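PDB 6CSJ: glycerol dehydrogenase, which probably catalyses NAD-dependent oxidation of glycerol to dihydroxyacetone and, as this engineered double mutant of a polyol dehydrogenase, has acquired D-lactate dehydrogenase activity. Local coordinates for residues Ala23-Leu28 with Pro110-Pro115; Lys31-Ala36 with Glu83-Val88; Val275-Leu280 with Val353-Val358; Lys321-Ala326 with Thr344-Tyr349. The protein carries 2 engineered substitutions. All coordinates share one frame; numbering follows the deposited sequence.

Interaction 1 of 4, residues Ala23-Leu28 with Pro110-Pro115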
loop_
_atom_site.group_PDB
_atom_site.type_symbol
_atom_site.label_atom_id
_atom_site.label_comp_id
_atom_site.label_asym_id
_atom_site.label_seq_id
_atom_site.Cartn_x
_atom_site.Cartn_y
_atom_site.Cartn_z
ATOM N N ALA A 23 15.691 16.185 -13.030
ATOM C CA ALA A 23 16.859 16.171 -12.135
ATOM C C ALA A 23 17.080 14.778 -11.518
ATOM O O ALA A 23 18.231 14.338 -11.381
ATOM C CB ALA A 23 16.721 17.224 -11.049
ATOM N N TYR A 24 15.987 14.087 -11.177
ATOM C CA TYR A 24 16.069 12.736 -10.595
ATOM C C TYR A 24 16.397 11.650 -11.640
ATOM O O TYR A 24 17.296 10.833 -11.400
ATOM C CB TYR A 24 14.797 12.396 -9.794
ATOM C CG TYR A 24 14.561 13.358 -8.637
ATOM C CD1 TYR A 24 15.492 13.473 -7.605
ATOM C CD2 TYR A 24 13.422 14.177 -8.594
ATOM C CE1 TYR A 24 15.299 14.365 -6.555
ATOM C CE2 TYR A 24 13.222 15.075 -7.550
ATOM C CZ TYR A 24 14.173 15.176 -6.539
ATOM O OH TYR A 24 13.976 16.056 -5.495
ATOM N N THR A 25 15.725 11.657 -12.797
ATOM C CA THR A 25 16.044 10.674 -13.854
ATOM C C THR A 25 17.479 10.819 -14.364
ATOM O O THR A 25 18.137 9.809 -14.618
ATOM C CB THR A 25 15.078 10.691 -15.069
ATOM O OG1 THR A 25 15.189 11.924 -15.792
ATOM C CG2 THR A 25 13.640 10.459 -14.635
ATOM N N GLU A 26 17.958 12.057 -14.482
ATOM C CA GLU A 26 19.359 12.345 -14.872
ATOM C C GLU A 26 20.422 11.742 -13.924
ATOM O O GLU A 26 21.517 11.435 -14.371
ATOM C CB GLU A 26 19.586 13.865 -15.046
ATOM C CG GLU A 26 18.879 14.534 -16.233
ATOM C CD GLU A 26 19.267 14.003 -17.606
ATOM O OE1 GLU A 26 20.349 13.383 -17.749
ATOM O OE2 GLU A 26 18.455 14.198 -18.538
ATOM N N ARG A 27 20.106 11.571 -12.639
ATOM C CA ARG A 27 21.021 10.894 -11.700
ATOM C C ARG A 27 21.192 9.396 -11.981
ATOM O O ARG A 27 22.204 8.817 -11.605
ATOM C CB ARG A 27 20.548 11.051 -10.250
ATOM C CG ARG A 27 20.568 12.473 -9.713
ATOM C CD ARG A 27 20.280 12.475 -8.229
ATOM N NE ARG A 27 19.842 13.766 -7.715
ATOM C CZ ARG A 27 19.590 14.018 -6.422
ATOM N NH1 ARG A 27 19.732 13.068 -5.491
ATOM N NH2 ARG A 27 19.193 15.233 -6.045
ATOM N N LEU A 28 20.189 8.781 -12.607
ATOM C CA LEU A 28 20.175 7.341 -12.893
ATOM C C LEU A 28 20.502 6.983 -14.334
ATOM O O LEU A 28 21.038 5.910 -14.576
ATOM C CB LEU A 28 18.804 6.749 -12.534
ATOM C CG LEU A 28 18.434 6.878 -11.060
ATOM C CD1 LEU A 28 16.983 6.469 -10.843
ATOM C CD2 LEU A 28 19.392 6.075 -10.197
ATOM N N PRO A 110 17.269 0.843 -13.778
ATOM C CA PRO A 110 16.708 1.387 -12.530
ATOM C C PRO A 110 15.295 1.959 -12.718
ATOM O O PRO A 110 14.898 2.270 -13.845
ATOM C CB PRO A 110 17.704 2.469 -12.118
ATOM C CG PRO A 110 18.487 2.784 -13.358
ATOM C CD PRO A 110 18.529 1.515 -14.150
ATOM N N VAL A 111 14.552 2.063 -11.615
ATOM C CA VAL A 111 13.132 2.414 -11.632
ATOM C C VAL A 111 12.837 3.591 -10.701
ATOM O O VAL A 111 13.415 3.694 -9.613
ATOM C CB VAL A 111 12.278 1.214 -11.165
ATOM C CG1 VAL A 111 10.801 1.565 -11.248
ATOM C CG2 VAL A 111 12.624 -0.032 -11.944
ATOM N N ILE A 112 11.931 4.465 -11.146
ATOM C CA ILE A 112 11.366 5.536 -10.332
ATOM C C ILE A 112 9.861 5.329 -10.308
ATOM O O ILE A 112 9.229 5.247 -11.355
ATOM C CB ILE A 112 11.700 6.939 -10.883
ATOM C CG1 ILE A 112 13.227 7.131 -10.927
ATOM C CG2 ILE A 112 11.038 8.035 -10.041
ATOM C CD1 ILE A 112 13.689 8.522 -11.331
ATOM N N VAL A 113 9.289 5.241 -9.108
ATOM C CA VAL A 113 7.840 5.181 -8.949
ATOM C C VAL A 113 7.397 6.484 -8.313
ATOM O O VAL A 113 8.009 6.956 -7.356
ATOM C CB VAL A 113 7.358 3.932 -8.161
ATOM C CG1 VAL A 113 7.745 2.663 -8.915
ATOM C CG2 VAL A 113 7.915 3.870 -6.749
ATOM N N ALA A 114 6.353 7.077 -8.891
ATOM C CA ALA A 114 5.834 8.361 -8.467
ATOM C C ALA A 114 4.320 8.255 -8.322
ATOM O O ALA A 114 3.592 8.565 -9.256
ATOM C CB ALA A 114 6.225 9.441 -9.468
ATOM N N PRO A 115 3.839 7.805 -7.145
ATOM C CA PRO A 115 2.395 7.674 -6.947
ATOM C C PRO A 115 1.703 9.027 -6.985
ATOM O O PRO A 115 2.271 10.022 -6.525
ATOM C CB PRO A 115 2.258 7.051 -5.554
ATOM C CG PRO A 115 3.609 6.562 -5.186
ATOM C CD PRO A 115 4.594 7.402 -5.945
#
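L28 and I112 meet branch against branch: L28 CD1 lies 3.8 Å from I112 CG1 and is almost as near to CD1 of the same isoleucine. I112 puts CG1 anti to its own carbonyl carbon (chi1 -60°) and keeps the rest of the chain extended, which carries CD1 out to the helix. There I112 CD1 also meets T25 CG2 at 3.8 Å, the two side chains crossing at about a right angle, and rests near Y24 CB. At the strand's entry, P110 CG comes within 4.1 Å of L28 CB and extends the apolar patch. Around this first shell, F149 on one neighbouring strand and V87 and V89 on the other continue the surface beneath the helix. Backbone bonds from I112 to V88 and G90 fix the strand in its sheet. The polar ends turn elsewhere: the T25 hydroxyl is bonded to that of Y52, and Y24 OH to E17. Helix 23-28 runs nearly antiparallel to strand 111-115, their axes 9.8 Å apart, as in the layered alpha/beta nucleotide-binding domain of iron-containing alcohol dehydrogenases. No hydrogen bond crosses between the two segments, so the fit probably rests on hydrocarbon packing and shape.

Interaction 2 of 4, residues Lys31-Ala36 with Glu83-Val88; sequences KAFIIA and EEADVV
K31 lies across the chain turn at E83-D86 and meets it along nearly its whole side chain. Its CB sits by E84 O and D86 OD1; CG, anti to the backbone N (chi1 -180°), passes 3.9 Å from A85 CA; bends at chi2 and chi4 then bring CE near E83 O and let NZ bond that oxygen at 2.9 Å, in the carbonyl plane and on a lone pair, with a weak second bond to Q60 OE1. E83 follows directly on helix 70-82, at whose end E84, with positive phi, completes a Schellman motif. The backbone of K31 is held as well: its N donates to D86 OD1 (2.9 Å), on the syn side of the carboxylate, and its O accepts from D86 N (3.0 Å). With an alanine at K31, E83 O would probably lose its ammonium partner and the turn beside A85 its cover. Beyond, F33 N bonds V87 O at 2.9 Å as parallel strands 32-36 and 87-92 come together in the Rossmann-like sheet. F33 CB packs on A85 CB, and the E83 carboxylate lies at the ring's edge, E83 OE1 3.4 Å from F33 CD1. The ammonium group is likely to offset the partial negative charge at the helix C-terminus.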
loop_
_atom_site.group_PDB
_atom_site.type_symbol
_atom_site.label_atom_id
_atom_site.label_comp_id
_atom_site.label_asym_id
_atom_site.label_seq_id
_atom_site.Cartn_x
_atom_site.Cartn_y
_atom_site.Cartn_z
ATOM N N LYS A 31 18.365 8.709 -20.544
ATOM C CA LYS A 31 17.110 8.634 -21.295
ATOM C C LYS A 31 16.012 7.920 -20.491
ATOM O O LYS A 31 16.083 6.715 -20.265
ATOM C CB LYS A 31 17.373 7.909 -22.623
ATOM C CG LYS A 31 16.173 7.746 -23.549
ATOM C CD LYS A 31 15.777 9.057 -24.195
ATOM C CE LYS A 31 14.455 8.924 -24.950
ATOM N NZ LYS A 31 14.546 8.109 -26.188
ATOM N N ALA A 32 14.996 8.677 -20.088
ATOM C CA ALA A 32 13.896 8.165 -19.275
ATOM C C ALA A 32 12.725 7.689 -20.127
ATOM O O ALA A 32 12.389 8.299 -21.143
ATOM C CB ALA A 32 13.422 9.227 -18.301
ATOM N N PHE A 33 12.114 6.585 -19.699
ATOM C CA PHE A 33 10.899 6.052 -20.297
ATOM C C PHE A 33 9.791 6.212 -19.243
ATOM O O PHE A 33 9.798 5.527 -18.226
ATOM C CB PHE A 33 11.128 4.582 -20.680
ATOM C CG PHE A 33 9.965 3.936 -21.377
ATOM C CD1 PHE A 33 9.713 4.196 -22.715
ATOM C CD2 PHE A 33 9.140 3.034 -20.705
ATOM C CE1 PHE A 33 8.647 3.589 -23.371
ATOM C CE2 PHE A 33 8.075 2.424 -21.355
ATOM C CZ PHE A 33 7.823 2.704 -22.685
ATOM N N ILE A 34 8.851 7.117 -19.500
ATOM C CA ILE A 34 7.904 7.577 -18.493
ATOM C C ILE A 34 6.503 7.034 -18.787
ATOM O O ILE A 34 5.838 7.490 -19.716
ATOM C CB ILE A 34 7.929 9.129 -18.396
ATOM C CG1 ILE A 34 9.342 9.602 -18.011
ATOM C CG2 ILE A 34 6.893 9.627 -17.396
ATOM C CD1 ILE A 34 9.543 11.094 -17.973
ATOM N N ILE A 35 6.069 6.065 -17.980
ATOM C CA ILE A 35 4.808 5.357 -18.177
ATOM C C ILE A 35 3.706 6.036 -17.363
ATOM O O ILE A 35 3.878 6.285 -16.180
ATOM C CB ILE A 35 4.936 3.877 -17.745
ATOM C CG1 ILE A 35 6.060 3.182 -18.517
ATOM C CG2 ILE A 35 3.635 3.118 -17.964
ATOM C CD1 ILE A 35 6.496 1.863 -17.900
ATOM N N ALA A 36 2.573 6.306 -18.009
ATOM C CA ALA A 36 1.399 6.879 -17.357
ATOM C C ALA A 36 0.139 6.602 -18.177
ATOM O O ALA A 36 0.195 6.574 -19.413
ATOM C CB ALA A 36 1.578 8.372 -17.164
ATOM N N GLU A 83 13.490 2.737 -27.825
ATOM C CA GLU A 83 13.867 4.141 -27.555
ATOM C C GLU A 83 15.218 4.279 -26.838
ATOM O O GLU A 83 15.623 5.390 -26.518
ATOM C CB GLU A 83 12.772 4.834 -26.736
ATOM C CG GLU A 83 11.407 4.860 -27.420
ATOM C CD GLU A 83 10.277 5.235 -26.469
ATOM O OE1 GLU A 83 10.540 5.928 -25.462
ATOM O OE2 GLU A 83 9.119 4.844 -26.724
ATOM N N GLU A 84 15.904 3.159 -26.596
ATOM C CA GLU A 84 17.178 3.106 -25.868
ATOM C C GLU A 84 17.137 3.727 -24.465
ATOM O O GLU A 84 18.108 4.338 -24.023
ATOM C CB GLU A 84 18.303 3.703 -26.714
ATOM C CG GLU A 84 18.512 2.984 -28.035
ATOM C CD GLU A 84 19.586 3.637 -28.885
ATOM O OE1 GLU A 84 20.651 3.988 -28.334
ATOM O OE2 GLU A 84 19.391 3.786 -30.118
ATOM N N ALA A 85 16.024 3.532 -23.762
ATOM C CA ALA A 85 15.862 4.041 -22.396
ATOM C C ALA A 85 16.707 3.258 -21.401
ATOM O O ALA A 85 16.753 2.028 -21.455
ATOM C CB ALA A 85 14.402 3.998 -21.987
ATOM N N ASP A 86 17.369 3.981 -20.502
ATOM C CA ASP A 86 18.189 3.383 -19.420
ATOM C C ASP A 86 17.668 3.704 -17.992
ATOM O O ASP A 86 18.377 3.492 -17.003
ATOM C CB ASP A 86 19.660 3.808 -19.585
ATOM C CG ASP A 86 19.852 5.316 -19.507
ATOM O OD1 ASP A 86 18.844 6.064 -19.412
ATOM O OD2 ASP A 86 21.016 5.761 -19.548
ATOM N N VAL A 87 16.442 4.227 -17.904
ATOM C CA VAL A 87 15.723 4.381 -16.628
ATOM C C VAL A 87 14.219 4.445 -16.916
ATOM O O VAL A 87 13.791 5.072 -17.888
ATOM C CB VAL A 87 16.214 5.617 -15.812
ATOM C CG1 VAL A 87 16.107 6.908 -16.615
ATOM C CG2 VAL A 87 15.457 5.753 -14.500
ATOM N N VAL A 88 13.421 3.774 -16.087
ATOM C CA VAL A 88 11.968 3.729 -16.285
ATOM C C VAL A 88 11.262 4.450 -15.134
ATOM O O VAL A 88 11.681 4.361 -13.982
ATOM C CB VAL A 88 11.445 2.276 -16.486
ATOM C CG1 VAL A 88 11.940 1.339 -15.390
ATOM C CG2 VAL A 88 9.920 2.248 -16.586
#

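Interaction 3 of 4, residues Val275-Leu280 with Val353-Val358; sequences VAFGTL and VTADSV
V275 O accepts two bonds from T279, N and OG1 each at 2.8 Å and reaching it from opposite faces of the carbonyl plane; they tie the helical turn from which F277 and L280 extend to A355. The motif is a nearly perpendicular helix crossing in the all-helical C-terminal half of the chain: helices 275-280 and 353-358 pass 9.6 Å apart at 99°. The small A355 probably allows this approach. Its CB takes F277 CZ at 4.0 Å and L280 CG at 3.9 Å, two large side chains three residues apart on the same helix face. F277 holds CG anti to the backbone N (chi1 175°), a setting that sends the ring across to the second helix, where D356 N stands at the ring edge, 3.9 Å from F277 CE1. A serine in place of F277 would probably open a gap beside A355 and D356 and leave L309, which the ring also touches, less well covered. The D356 side chain is occupied elsewhere, OD1 accepting from L309 N. I293 and V297 of helix 290-303 pack on L280 and close the buried contact from a third helix. Next to A355 CB, the leucine branch reaches on to the main chain, where L280 CD2 meets A355 O at 3.4 Å.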
loop_
_atom_site.group_PDB
_atom_site.type_symbol
_atom_site.label_atom_id
_atom_site.label_comp_id
_atom_site.label_asym_id
_atom_site.label_seq_id
_atom_site.Cartn_x
_atom_site.Cartn_y
_atom_site.Cartn_z
ATOM N N VAL A 275 -8.250 -3.471 5.237
ATOM C CA VAL A 275 -7.149 -3.742 6.163
ATOM C C VAL A 275 -7.434 -3.134 7.546
ATOM O O VAL A 275 -7.075 -3.734 8.561
ATOM C CB VAL A 275 -5.782 -3.271 5.589
ATOM C CG1 VAL A 275 -4.675 -3.286 6.637
ATOM C CG2 VAL A 275 -5.379 -4.157 4.424
ATOM N N ALA A 276 -8.086 -1.970 7.591
ATOM C CA ALA A 276 -8.463 -1.350 8.875
ATOM C C ALA A 276 -9.342 -2.276 9.711
ATOM O O ALA A 276 -9.113 -2.429 10.911
ATOM C CB ALA A 276 -9.178 -0.026 8.655
ATOM N N PHE A 277 -10.343 -2.883 9.069
ATOM C CA PHE A 277 -11.230 -3.823 9.753
ATOM C C PHE A 277 -10.491 -5.111 10.113
ATOM O O PHE A 277 -10.705 -5.670 11.190
ATOM C CB PHE A 277 -12.473 -4.164 8.935
ATOM C CG PHE A 277 -13.317 -5.225 9.576
ATOM C CD1 PHE A 277 -14.167 -4.913 10.636
ATOM C CD2 PHE A 277 -13.218 -6.556 9.165
ATOM C CE1 PHE A 277 -14.920 -5.904 11.251
ATOM C CE2 PHE A 277 -13.971 -7.545 9.784
ATOM C CZ PHE A 277 -14.821 -7.222 10.816
ATOM N N GLY A 278 -9.646 -5.582 9.199
ATOM C CA GLY A 278 -8.752 -6.710 9.466
ATOM C C GLY A 278 -7.835 -6.491 10.661
ATOM O O GLY A 278 -7.502 -7.434 11.374
ATOM N N THR A 279 -7.425 -5.248 10.878
ATOM C CA THR A 279 -6.618 -4.896 12.039
ATOM C C THR A 279 -7.420 -5.092 13.327
ATOM O O THR A 279 -6.897 -5.646 14.298
ATOM C CB THR A 279 -6.100 -3.455 11.945
ATOM O OG1 THR A 279 -5.376 -3.299 10.719
ATOM C CG2 THR A 279 -5.209 -3.110 13.129
ATOM N N LEU A 280 -8.682 -4.660 13.319
ATOM C CA LEU A 280 -9.552 -4.832 14.475
ATOM C C LEU A 280 -9.719 -6.324 14.777
ATOM O O LEU A 280 -9.595 -6.736 15.920
ATOM C CB LEU A 280 -10.914 -4.151 14.250
ATOM C CG LEU A 280 -11.941 -4.246 15.386
ATOM C CD1 LEU A 280 -11.353 -3.697 16.682
ATOM C CD2 LEU A 280 -13.222 -3.516 15.012
ATOM N N VAL A 353 -16.245 -12.098 13.537
ATOM C CA VAL A 353 -17.610 -11.800 13.983
ATOM C C VAL A 353 -17.573 -10.955 15.263
ATOM O O VAL A 353 -18.387 -10.040 15.434
ATOM C CB VAL A 353 -18.444 -13.088 14.168
ATOM C CG1 VAL A 353 -19.809 -12.795 14.798
ATOM C CG2 VAL A 353 -18.621 -13.774 12.825
ATOM N N THR A 354 -16.615 -11.251 16.142
ATOM C CA THR A 354 -16.466 -10.495 17.383
ATOM C C THR A 354 -15.915 -9.083 17.118
ATOM O O THR A 354 -16.321 -8.126 17.790
ATOM C CB THR A 354 -15.618 -11.275 18.415
ATOM O OG1 THR A 354 -16.235 -12.553 18.652
ATOM C CG2 THR A 354 -15.496 -10.514 19.739
ATOM N N ALA A 355 -15.030 -8.939 16.131
ATOM C CA ALA A 355 -14.589 -7.607 15.701
ATOM C C ALA A 355 -15.776 -6.753 15.248
ATOM O O ALA A 355 -15.889 -5.578 15.626
ATOM C CB ALA A 355 -13.553 -7.714 14.592
ATOM N N ASP A 356 -16.657 -7.363 14.455
ATOM C CA ASP A 356 -17.913 -6.734 14.044
ATOM C C ASP A 356 -18.790 -6.354 15.247
ATOM O O ASP A 356 -19.321 -5.245 15.279
ATOM C CB ASP A 356 -18.674 -7.633 13.050
ATOM C CG ASP A 356 -20.017 -7.062 12.660
ATOM O OD1 ASP A 356 -20.069 -6.156 11.798
ATOM O OD2 ASP A 356 -21.028 -7.517 13.226
ATOM N N SER A 357 -18.917 -7.248 16.235
ATOM C CA SER A 357 -19.680 -6.942 17.466
ATOM C C SER A 357 -19.042 -5.800 18.269
ATOM O O SER A 357 -19.754 -4.928 18.750
ATOM C CB SER A 357 -19.839 -8.179 18.371
ATOM O OG SER A 357 -20.368 -9.301 17.674
ATOM N N VAL A 358 -17.710 -5.813 18.410
ATOM C CA VAL A 358 -16.977 -4.744 19.115
ATOM C C VAL A 358 -17.166 -3.387 18.416
ATOM O O VAL A 358 -17.392 -2.370 19.072
ATOM C CB VAL A 358 -15.465 -5.089 19.272
ATOM C CG1 VAL A 358 -14.642 -3.880 19.685
ATOM C CG2 VAL A 358 -15.279 -6.191 20.301
#

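Interaction 4 of 4, residues Lys321-Ala326 with Thr344-Tyr349; sequences KLRKVA and TPDLVY
A326 is the bump that fits the hollow in the first turn of the partner helix. Its CB lies 3.4 Å from P345 O and 3.7 Å from Y349 N, with Y349 CB and V348 CG1 forming the rest of the wall. Nothing larger than a methyl separates the backbones here, and A326 CA and P345 CA are 5.1 Å apart. The return fit is made by Y349, whose CG is anti to the backbone N (chi1 -178°), an orientation that lays the ring along the first helix. Its CE1 presses on L322 CB at 3.5 Å, while the main chain of L322 borders the ring edge. Over one ring face the R323 guanidinium lies flat, planes 12° apart and centres separated by 4.0 Å, a stacked cation-pi pair. The setting is a helix crossing in the helical C-terminal half of the protein: the axes of 321-326 and 345-349 make 117° and approach to 8.7 Å. T344 is the N-cap of the second helix, its OG1 accepting from L347 N. R323 bends at chi2 to reach the tyrosine, and on the side near Y349 CG, R323 NH1 forms a 3.0 Å salt bridge with D346 OD1, guanidinium and carboxylate planes being steeply inclined to each other. NH2 has a second acid, E319, which probably helps to fix the rotation of the group. V348, deeper in the hollow, also packs against C330 and I336.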
loop_
_atom_site.group_PDB
_atom_site.type_symbol
_atom_site.label_atom_id
_atom_site.label_comp_id
_atom_site.label_asym_id
_atom_site.label_seq_id
_atom_site.Cartn_x
_atom_site.Cartn_y
_atom_site.Cartn_z
ATOM N N LYS A 321 -20.984 -17.881 4.481
ATOM C CA LYS A 321 -20.071 -16.959 3.808
ATOM C C LYS A 321 -18.889 -16.576 4.697
ATOM O O LYS A 321 -17.734 -16.578 4.253
ATOM C CB LYS A 321 -20.812 -15.693 3.369
ATOM C CG LYS A 321 -21.866 -15.904 2.291
ATOM C CD LYS A 321 -21.286 -15.989 0.889
ATOM C CE LYS A 321 -22.402 -16.246 -0.097
ATOM N NZ LYS A 321 -23.472 -15.196 -0.093
ATOM N N LEU A 322 -19.182 -16.255 5.958
ATOM C CA LEU A 322 -18.135 -15.867 6.907
ATOM C C LEU A 322 -17.175 -17.004 7.244
ATOM O O LEU A 322 -16.000 -16.749 7.472
ATOM C CB LEU A 322 -18.753 -15.237 8.165
ATOM C CG LEU A 322 -19.326 -13.833 7.922
ATOM C CD1 LEU A 322 -20.196 -13.387 9.077
ATOM C CD2 LEU A 322 -18.211 -12.831 7.693
ATOM N N ARG A 323 -17.660 -18.250 7.239
ATOM C CA ARG A 323 -16.778 -19.432 7.340
ATOM C C ARG A 323 -15.793 -19.479 6.175
ATOM O O ARG A 323 -14.612 -19.780 6.371
ATOM C CB ARG A 323 -17.572 -20.747 7.340
ATOM C CG ARG A 323 -18.471 -20.979 8.537
ATOM C CD ARG A 323 -17.799 -21.726 9.660
ATOM N NE ARG A 323 -18.577 -21.594 10.896
ATOM C CZ ARG A 323 -18.097 -21.705 12.138
ATOM N NH1 ARG A 323 -16.802 -21.959 12.369
ATOM N NH2 ARG A 323 -18.928 -21.551 13.164
ATOM N N LYS A 324 -16.288 -19.210 4.964
ATOM C CA LYS A 324 -15.431 -19.202 3.770
ATOM C C LYS A 324 -14.363 -18.105 3.867
ATOM O O LYS A 324 -13.195 -18.341 3.505
ATOM C CB LYS A 324 -16.246 -19.041 2.486
ATOM C CG LYS A 324 -17.113 -20.230 2.099
ATOM C CD LYS A 324 -18.068 -19.819 0.971
ATOM C CE LYS A 324 -19.313 -20.710 0.847
ATOM N NZ LYS A 324 -18.924 -22.044 0.320
ATOM N N VAL A 325 -14.759 -16.932 4.373
ATOM C CA VAL A 325 -13.807 -15.843 4.649
ATOM C C VAL A 325 -12.681 -16.331 5.577
ATOM O O VAL A 325 -11.499 -16.118 5.297
ATOM C CB VAL A 325 -14.500 -14.602 5.272
ATOM C CG1 VAL A 325 -13.477 -13.574 5.737
ATOM C CG2 VAL A 325 -15.473 -13.950 4.292
ATOM N N ALA A 326 -13.063 -16.991 6.666
ATOM C CA ALA A 326 -12.110 -17.531 7.626
ATOM C C ALA A 326 -11.218 -18.618 7.035
ATOM O O ALA A 326 -10.010 -18.646 7.299
ATOM C CB ALA A 326 -12.848 -18.068 8.848
ATOM N N THR A 344 -6.705 -21.307 13.769
ATOM C CA THR A 344 -7.605 -22.209 13.044
ATOM C C THR A 344 -8.732 -21.384 12.435
ATOM O O THR A 344 -8.994 -20.267 12.900
ATOM C CB THR A 344 -8.256 -23.247 13.977
ATOM O OG1 THR A 344 -9.125 -22.583 14.896
ATOM C CG2 THR A 344 -7.208 -24.020 14.770
ATOM N N PRO A 345 -9.417 -21.925 11.418
ATOM C CA PRO A 345 -10.576 -21.221 10.859
ATOM C C PRO A 345 -11.658 -20.832 11.877
ATOM O O PRO A 345 -12.209 -19.731 11.783
ATOM C CB PRO A 345 -11.106 -22.204 9.812
ATOM C CG PRO A 345 -9.905 -22.982 9.386
ATOM C CD PRO A 345 -8.978 -23.033 10.545
ATOM N N ASP A 346 -11.939 -21.709 12.838
ATOM C CA ASP A 346 -12.881 -21.402 13.938
ATOM C C ASP A 346 -12.463 -20.174 14.725
ATOM O O ASP A 346 -13.289 -19.345 15.056
ATOM C CB ASP A 346 -13.004 -22.582 14.923
ATOM C CG ASP A 346 -13.904 -23.692 14.426
ATOM O OD1 ASP A 346 -14.453 -23.601 13.312
ATOM O OD2 ASP A 346 -14.065 -24.679 15.163
ATOM N N LEU A 347 -11.170 -20.082 15.022
ATOM C CA LEU A 347 -10.606 -18.979 15.805
ATOM C C LEU A 347 -10.675 -17.657 15.020
ATOM O O LEU A 347 -11.009 -16.606 15.588
ATOM C CB LEU A 347 -9.168 -19.311 16.200
ATOM C CG LEU A 347 -8.534 -18.721 17.458
ATOM C CD1 LEU A 347 -9.332 -18.950 18.739
ATOM C CD2 LEU A 347 -7.146 -19.360 17.617
ATOM N N VAL A 348 -10.394 -17.729 13.716
ATOM C CA VAL A 348 -10.467 -16.561 12.830
ATOM C C VAL A 348 -11.928 -16.134 12.580
ATOM O O VAL A 348 -12.228 -14.936 12.567
ATOM C CB VAL A 348 -9.721 -16.802 11.498
ATOM C CG1 VAL A 348 -9.879 -15.610 10.546
ATOM C CG2 VAL A 348 -8.247 -17.080 11.776
ATOM N N TYR A 349 -12.825 -17.102 12.392
ATOM C CA TYR A 349 -14.266 -16.833 12.357
ATOM C C TYR A 349 -14.715 -16.066 13.609
ATOM O O TYR A 349 -15.428 -15.046 13.510
ATOM C CB TYR A 349 -15.056 -18.137 12.236
ATOM C CG TYR A 349 -16.558 -17.936 12.154
ATOM C CD1 TYR A 349 -17.176 -17.620 10.953
ATOM C CD2 TYR A 349 -17.356 -18.073 13.285
ATOM C CE1 TYR A 349 -18.545 -17.432 10.882
ATOM C CE2 TYR A 349 -18.727 -17.889 13.223
ATOM C CZ TYR A 349 -19.320 -17.572 12.021
ATOM O OH TYR A 349 -20.675 -17.375 11.976
#

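In the fold
From the N terminus, helix 21-28 opens interaction 1 and strand 32-36 opens interaction 2. Interaction 2 closes first, at 83-88, and interaction 1 afterwards, at 110-115, so the second loop lies wholly within the first. They meet in the parallel sheet, where strands 87-92 and 111-115 are neighbours. The chain then passes to its helical half. Interaction 3 opens at 275-280; interaction 4 opens and closes inside it, and both finish on helix 345-365, where V353 of one packs against L322 of the other. The pairs follow in series without crossing, on opposite sides of the chain's centre, the centres of interactions 1 and 3 being about 39 Å apart.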